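Local coordinates for protein autoinducer 2 sensor kinase/phosphatase LuxQ (Vibrio cholerae, PDB 3C38) that senses autoinducer 2 together with LuxP and acts as a kinase at low cell density and as a phosphatase at high cell density in quorum sensing, at residues A[30-35]-A[169-174]; A[67-72]-A[82-87]. All blocks are in the same frame, centred on the assembly; numbering follows the deposited sequence.

The chain is the periplasmic part of LuxQ, which belongs to the Cache clan. Two antiparallel sheets lie along one long N-terminal helix, consistent with the tandem PAS-like folds of double Cache sensors. Contact 1 joins that helix, 22-47, to helix 165-174, which follows strand 153-160 and precedes strand 179-184, passing from one sheet to the other along the chain. Contact 2 packs helix 65-74 on strand 83-88 of the five-stranded sheet. Their centres are 25 Å apart, and their nearest atoms are about 11 Å apart without touching. Along the chain, contact 2 is nested inside contact 1. Contact 2 thus belongs to the part built on the five-stranded sheet, and contact 1 lies where the chain passes to the other sheet.

Contact 1 (A[30-35]-A[169-174]); sequences QSLFDF and ENIRSG
The F33 ring meets I171 at its edge, where CD1 of I171 lies near the ring plane. NE2 of Q30 lies in plane at the edge of the same ring. Q30 NE2 donates to D34 OD1 at 2.7 Å, which ties two residues one turn apart. On the other helix the guanidinium of R172 grips E169 side-on, NE to OE2 and NH2 to OE1, in a salt bridge.

Between the helices the contact is apolar. L32 CB lies 4.2 Å from I171 CG2, and F33 CB lies 4.3 Å from I171 CD1. The helices run mostly antiparallel, at 134°, with axes 9.4 Å apart. One is the long N-terminal helix of this Cache-like sensor. The other, 165-174, joins the two sheets. I171 also touches L180 of strand 179-184, and F33 reaches L223 and V225 of strand 216-225.

L32 has CG beside its backbone N (chi1 -77°), and its two methyls reach the last turn of helix 165-174, at G174. There CD1 packs closely on backbone, 3.3 Å from G174 C and 3.5 Å from I171 O. CD2 sits 4.1 Å from G174 CA. A water donates to L32 O.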
loop_
_atom_site.group_PDB
_atom_site.type_symbol
_atom_site.label_atom_id
_atom_site.label_comp_id
_atom_site.label_asym_id
_atom_site.label_seq_id
_atom_site.Cartn_x
_atom_site.Cartn_y
_atom_site.Cartn_z
ATOM N N GLN A 30 6.467 -7.539 10.742
ATOM C CA GLN A 30 6.679 -6.105 10.599
ATOM C C GLN A 30 7.795 -5.810 9.600
ATOM O O GLN A 30 7.682 -4.879 8.797
ATOM C CB GLN A 30 7.040 -5.485 11.953
ATOM C CG GLN A 30 7.349 -3.994 11.903
ATOM C CD GLN A 30 6.144 -3.158 11.543
ATOM O OE1 GLN A 30 5.110 -3.230 12.201
ATOM N NE2 GLN A 30 6.269 -2.356 10.495
ATOM N N SER A 31 8.864 -6.601 9.648
ATOM C CA SER A 31 9.992 -6.381 8.744
ATOM C C SER A 31 9.601 -6.723 7.316
ATOM O O SER A 31 9.998 -6.035 6.371
ATOM C CB SER A 31 11.217 -7.209 9.164
ATOM O OG SER A 31 11.036 -8.588 8.896
ATOM N N LEU A 32 8.828 -7.792 7.161
ATOM C CA LEU A 32 8.377 -8.179 5.842
ATOM C C LEU A 32 7.506 -7.046 5.300
ATOM O O LEU A 32 7.625 -6.670 4.134
ATOM C CB LEU A 32 7.629 -9.507 5.918
ATOM C CG LEU A 32 8.614 -10.685 6.064
ATOM C CD1 LEU A 32 7.866 -11.970 6.398
ATOM C CD2 LEU A 32 9.401 -10.857 4.748
ATOM N N PHE A 33 6.668 -6.471 6.158
ATOM C CA PHE A 33 5.814 -5.345 5.769
ATOM C C PHE A 33 6.713 -4.161 5.377
ATOM O O PHE A 33 6.571 -3.589 4.294
ATOM C CB PHE A 33 4.912 -4.956 6.939
ATOM C CG PHE A 33 3.992 -3.798 6.657
ATOM C CD1 PHE A 33 4.108 -2.613 7.387
ATOM C CD2 PHE A 33 2.990 -3.896 5.691
ATOM C CE1 PHE A 33 3.221 -1.532 7.158
ATOM C CE2 PHE A 33 2.113 -2.834 5.459
ATOM C CZ PHE A 33 2.231 -1.650 6.198
ATOM N N ASP A 34 7.645 -3.804 6.253
ATOM C CA ASP A 34 8.578 -2.705 5.978
ATOM C C ASP A 34 9.284 -2.930 4.648
ATOM O O ASP A 34 9.446 -2.005 3.851
ATOM C CB ASP A 34 9.656 -2.607 7.064
ATOM C CG ASP A 34 9.097 -2.257 8.412
ATOM O OD1 ASP A 34 7.986 -1.688 8.457
ATOM O OD2 ASP A 34 9.783 -2.533 9.425
ATOM N N PHE A 35 9.706 -4.167 4.416
ATOM C CA PHE A 35 10.403 -4.500 3.185
ATOM C C PHE A 35 9.624 -4.089 1.929
ATOM O O PHE A 35 10.196 -3.494 1.007
ATOM C CB PHE A 35 10.732 -5.999 3.139
ATOM C CG PHE A 35 11.596 -6.384 1.972
ATOM C CD1 PHE A 35 12.953 -6.063 1.961
ATOM C CD2 PHE A 35 11.042 -6.997 0.851
ATOM C CE1 PHE A 35 13.752 -6.344 0.839
ATOM C CE2 PHE A 35 11.823 -7.283 -0.276
ATOM C CZ PHE A 35 13.185 -6.953 -0.281
ATOM N N GLU A 169 0.078 -12.556 1.113
ATOM C CA GLU A 169 0.654 -13.863 0.822
ATOM C C GLU A 169 2.177 -13.776 0.860
ATOM O O GLU A 169 2.860 -14.684 1.334
ATOM C CB GLU A 169 0.178 -14.344 -0.556
ATOM C CG GLU A 169 0.975 -15.514 -1.120
ATOM C CD GLU A 169 0.844 -16.771 -0.278
ATOM O OE1 GLU A 169 1.653 -17.700 -0.496
ATOM O OE2 GLU A 169 -0.061 -16.826 0.591
ATOM N N ASN A 170 2.704 -12.670 0.359
ATOM C CA ASN A 170 4.140 -12.444 0.351
ATOM C C ASN A 170 4.665 -12.388 1.793
ATOM O O ASN A 170 5.780 -12.838 2.081
ATOM C CB ASN A 170 4.423 -11.143 -0.383
ATOM C CG ASN A 170 5.829 -10.660 -0.177
ATOM O OD1 ASN A 170 6.773 -11.165 -0.802
ATOM N ND2 ASN A 170 5.991 -9.680 0.715
ATOM N N ILE A 171 3.859 -11.854 2.712
ATOM C CA ILE A 171 4.259 -11.785 4.114
ATOM C C ILE A 171 4.098 -13.166 4.761
ATOM O O ILE A 171 4.919 -13.580 5.588
ATOM C CB ILE A 171 3.409 -10.765 4.892
ATOM C CG1 ILE A 171 3.692 -9.353 4.383
ATOM C CG2 ILE A 171 3.709 -10.849 6.395
ATOM C CD1 ILE A 171 2.871 -8.295 5.088
ATOM N N ARG A 172 3.047 -13.882 4.366
ATOM C CA ARG A 172 2.782 -15.208 4.899
ATOM C C ARG A 172 3.940 -16.133 4.554
ATOM O O ARG A 172 4.483 -16.812 5.427
ATOM C CB ARG A 172 1.497 -15.802 4.311
ATOM C CG ARG A 172 1.146 -17.185 4.889
ATOM C CD ARG A 172 0.266 -18.022 3.956
ATOM N NE ARG A 172 0.967 -18.400 2.724
ATOM C CZ ARG A 172 2.082 -19.137 2.681
ATOM N NH1 ARG A 172 2.642 -19.594 3.802
ATOM N NH2 ARG A 172 2.652 -19.410 1.513
ATOM N N SER A 173 4.318 -16.162 3.278
ATOM C CA SER A 173 5.401 -17.039 2.871
ATOM C C SER A 173 6.720 -16.593 3.497
ATOM O O SER A 173 7.449 -17.413 4.064
ATOM C CB SER A 173 5.519 -17.088 1.345
ATOM O OG SER A 173 5.938 -15.846 0.815
ATOM N N GLY A 174 7.004 -15.297 3.411
ATOM C CA GLY A 174 8.226 -14.758 3.976
ATOM C C GLY A 174 8.392 -15.064 5.452
ATOM O O GLY A 174 9.516 -15.094 5.962
HETATM O O HOH W 1 7.449 -8.204 2.010
#

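Contact 2 (A[67-72]-A[82-87])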
loop_
_atom_site.group_PDB
_atom_site.type_symbol
_atom_site.label_atom_id
_atom_site.label_comp_id
_atom_site.label_asym_id
_atom_site.label_seq_id
_atom_site.Cartn_x
_atom_site.Cartn_y
_atom_site.Cartn_z
ATOM N N GLU A 67 3.096 6.394 -21.471
ATOM C CA GLU A 67 4.077 5.365 -21.845
ATOM C C GLU A 67 5.218 5.317 -20.848
ATOM O O GLU A 67 5.785 4.254 -20.598
ATOM C CB GLU A 67 4.714 5.561 -23.234
ATOM C CG GLU A 67 5.973 4.639 -23.365
ATOM C CD GLU A 67 6.584 4.513 -24.757
ATOM O OE1 GLU A 67 5.868 4.719 -25.759
ATOM O OE2 GLU A 67 7.788 4.171 -24.840
ATOM N N PHE A 68 5.571 6.470 -20.292
ATOM C CA PHE A 68 6.672 6.519 -19.343
ATOM C C PHE A 68 6.516 5.530 -18.194
ATOM O O PHE A 68 7.350 4.640 -18.021
ATOM C CB PHE A 68 6.841 7.921 -18.762
ATOM C CG PHE A 68 7.883 7.990 -17.688
ATOM C CD1 PHE A 68 9.233 7.967 -18.007
ATOM C CD2 PHE A 68 7.515 8.009 -16.349
ATOM C CE1 PHE A 68 10.202 7.957 -17.008
ATOM C CE2 PHE A 68 8.476 7.997 -15.342
ATOM C CZ PHE A 68 9.823 7.971 -15.673
ATOM N N PHE A 69 5.459 5.689 -17.404
ATOM C CA PHE A 69 5.231 4.799 -16.272
ATOM C C PHE A 69 5.047 3.363 -16.729
ATOM O O PHE A 69 5.362 2.423 -15.998
ATOM C CB PHE A 69 4.023 5.270 -15.463
ATOM C CG PHE A 69 4.297 6.498 -14.654
ATOM C CD1 PHE A 69 5.081 6.426 -13.509
ATOM C CD2 PHE A 69 3.832 7.737 -15.068
ATOM C CE1 PHE A 69 5.402 7.575 -12.793
ATOM C CE2 PHE A 69 4.148 8.893 -14.360
ATOM C CZ PHE A 69 4.934 8.809 -13.220
ATOM N N SER A 70 4.545 3.196 -17.945
ATOM C CA SER A 70 4.350 1.866 -18.486
ATOM C C SER A 70 5.735 1.244 -18.656
ATOM O O SER A 70 5.914 0.037 -18.487
ATOM C CB SER A 70 3.632 1.948 -19.831
ATOM O OG SER A 70 3.272 0.658 -20.287
ATOM N N SER A 71 6.714 2.086 -18.978
ATOM C CA SER A 71 8.093 1.644 -19.161
ATOM C C SER A 71 8.743 1.283 -17.831
ATOM O O SER A 71 9.473 0.297 -17.729
ATOM C CB SER A 71 8.916 2.743 -19.837
ATOM O OG SER A 71 9.094 2.475 -21.214
ATOM N N VAL A 72 8.478 2.098 -16.815
ATOM C CA VAL A 72 9.028 1.876 -15.484
ATOM C C VAL A 72 8.570 0.523 -14.957
ATOM O O VAL A 72 9.367 -0.257 -14.431
ATOM C CB VAL A 72 8.560 2.969 -14.505
ATOM C CG1 VAL A 72 9.232 2.782 -13.153
ATOM C CG2 VAL A 72 8.871 4.343 -15.075
ATOM N N ASP A 82 -0.187 0.236 -6.597
ATOM C CA ASP A 82 -1.501 -0.076 -7.156
ATOM C C ASP A 82 -2.059 1.144 -7.871
ATOM O O ASP A 82 -2.912 1.031 -8.750
ATOM C CB ASP A 82 -2.478 -0.528 -6.070
ATOM C CG ASP A 82 -2.042 -1.816 -5.400
ATOM O OD1 ASP A 82 -1.328 -2.604 -6.053
ATOM O OD2 ASP A 82 -2.414 -2.051 -4.233
ATOM N N LEU A 83 -1.571 2.316 -7.491
ATOM C CA LEU A 83 -2.030 3.540 -8.119
ATOM C C LEU A 83 -1.010 4.664 -8.024
ATOM O O LEU A 83 -0.295 4.817 -7.021
ATOM C CB LEU A 83 -3.382 3.978 -7.525
ATOM C CG LEU A 83 -3.508 4.332 -6.044
ATOM C CD1 LEU A 83 -3.135 5.791 -5.848
ATOM C CD2 LEU A 83 -4.940 4.110 -5.578
ATOM N N ARG A 84 -0.945 5.433 -9.104
ATOM C CA ARG A 84 -0.045 6.568 -9.214
ATOM C C ARG A 84 -0.801 7.754 -9.791
ATOM O O ARG A 84 -1.686 7.590 -10.624
ATOM C CB ARG A 84 1.101 6.269 -10.184
ATOM C CG ARG A 84 2.163 5.287 -9.745
ATOM C CD ARG A 84 3.439 5.612 -10.510
ATOM N NE ARG A 84 4.493 4.611 -10.387
ATOM C CZ ARG A 84 4.511 3.456 -11.047
ATOM N NH1 ARG A 84 3.526 3.145 -11.885
ATOM N NH2 ARG A 84 5.523 2.616 -10.879
ATOM N N PHE A 85 -0.448 8.951 -9.347
ATOM C CA PHE A 85 -1.038 10.162 -9.893
ATOM C C PHE A 85 -0.132 11.330 -9.512
ATOM O O PHE A 85 0.528 11.304 -8.469
ATOM C CB PHE A 85 -2.488 10.353 -9.410
ATOM C CG PHE A 85 -2.617 10.694 -7.963
ATOM C CD1 PHE A 85 -2.375 11.988 -7.515
ATOM C CD2 PHE A 85 -2.992 9.721 -7.040
ATOM C CE1 PHE A 85 -2.509 12.306 -6.180
ATOM C CE2 PHE A 85 -3.129 10.028 -5.694
ATOM C CZ PHE A 85 -2.887 11.323 -5.262
ATOM N N ILE A 86 -0.071 12.334 -10.382
ATOM C CA ILE A 86 0.776 13.498 -10.145
ATOM C C ILE A 86 -0.049 14.734 -9.817
ATOM O O ILE A 86 -0.988 15.075 -10.534
ATOM C CB ILE A 86 1.662 13.784 -11.377
ATOM C CG1 ILE A 86 2.563 12.580 -11.652
ATOM C CG2 ILE A 86 2.517 15.018 -11.141
ATOM C CD1 ILE A 86 3.388 12.713 -12.909
ATOM N N SER A 87 0.310 15.392 -8.721
ATOM C CA SER A 87 -0.387 16.588 -8.274
ATOM C C SER A 87 0.445 17.863 -8.404
ATOM O O SER A 87 1.673 17.838 -8.434
ATOM C CB SER A 87 -0.821 16.440 -6.810
ATOM O OG SER A 87 -0.235 17.445 -5.981
#
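R84 and F69 meet closely, with R84 CD 3.5 Å from F69 CD1. Both side chains have CG beside the backbone N and anti to the carbonyl carbon (chi1 -73° for F69). From there R84 runs extended from CG to NE, which carries CD to the CD1-CE1 side of the ring. The two side chains cross obliquely. A turn at chi4 (78°) then brings one face of the guanidinium round to F69 CD1. NE lies 3.7 Å from that carbon. The ring and guanidinium planes are 29° apart, tilted from parallel. R84 NH2 forms a salt bridge with D73, just past 67-72.

This is a helix packed on a face of the antiparallel five-stranded sheet of the Cache-like fold. The strand starts with a classic beta bulge, where D82 and L83 both face G158 of strand 153-160.

I86, two residues beyond R84, points to the same side. Its CD1 lies at the edge of the F69 ring, near its plane, 4.2 Å from CE2. Within the helix, F68 CD2 lies 3.8 Å above one face of the F69 ring, over its centre. F69 also stacks with W94 and touches L155. V72 is a looser neighbour, its CG1 4.4 Å from R84 NH2.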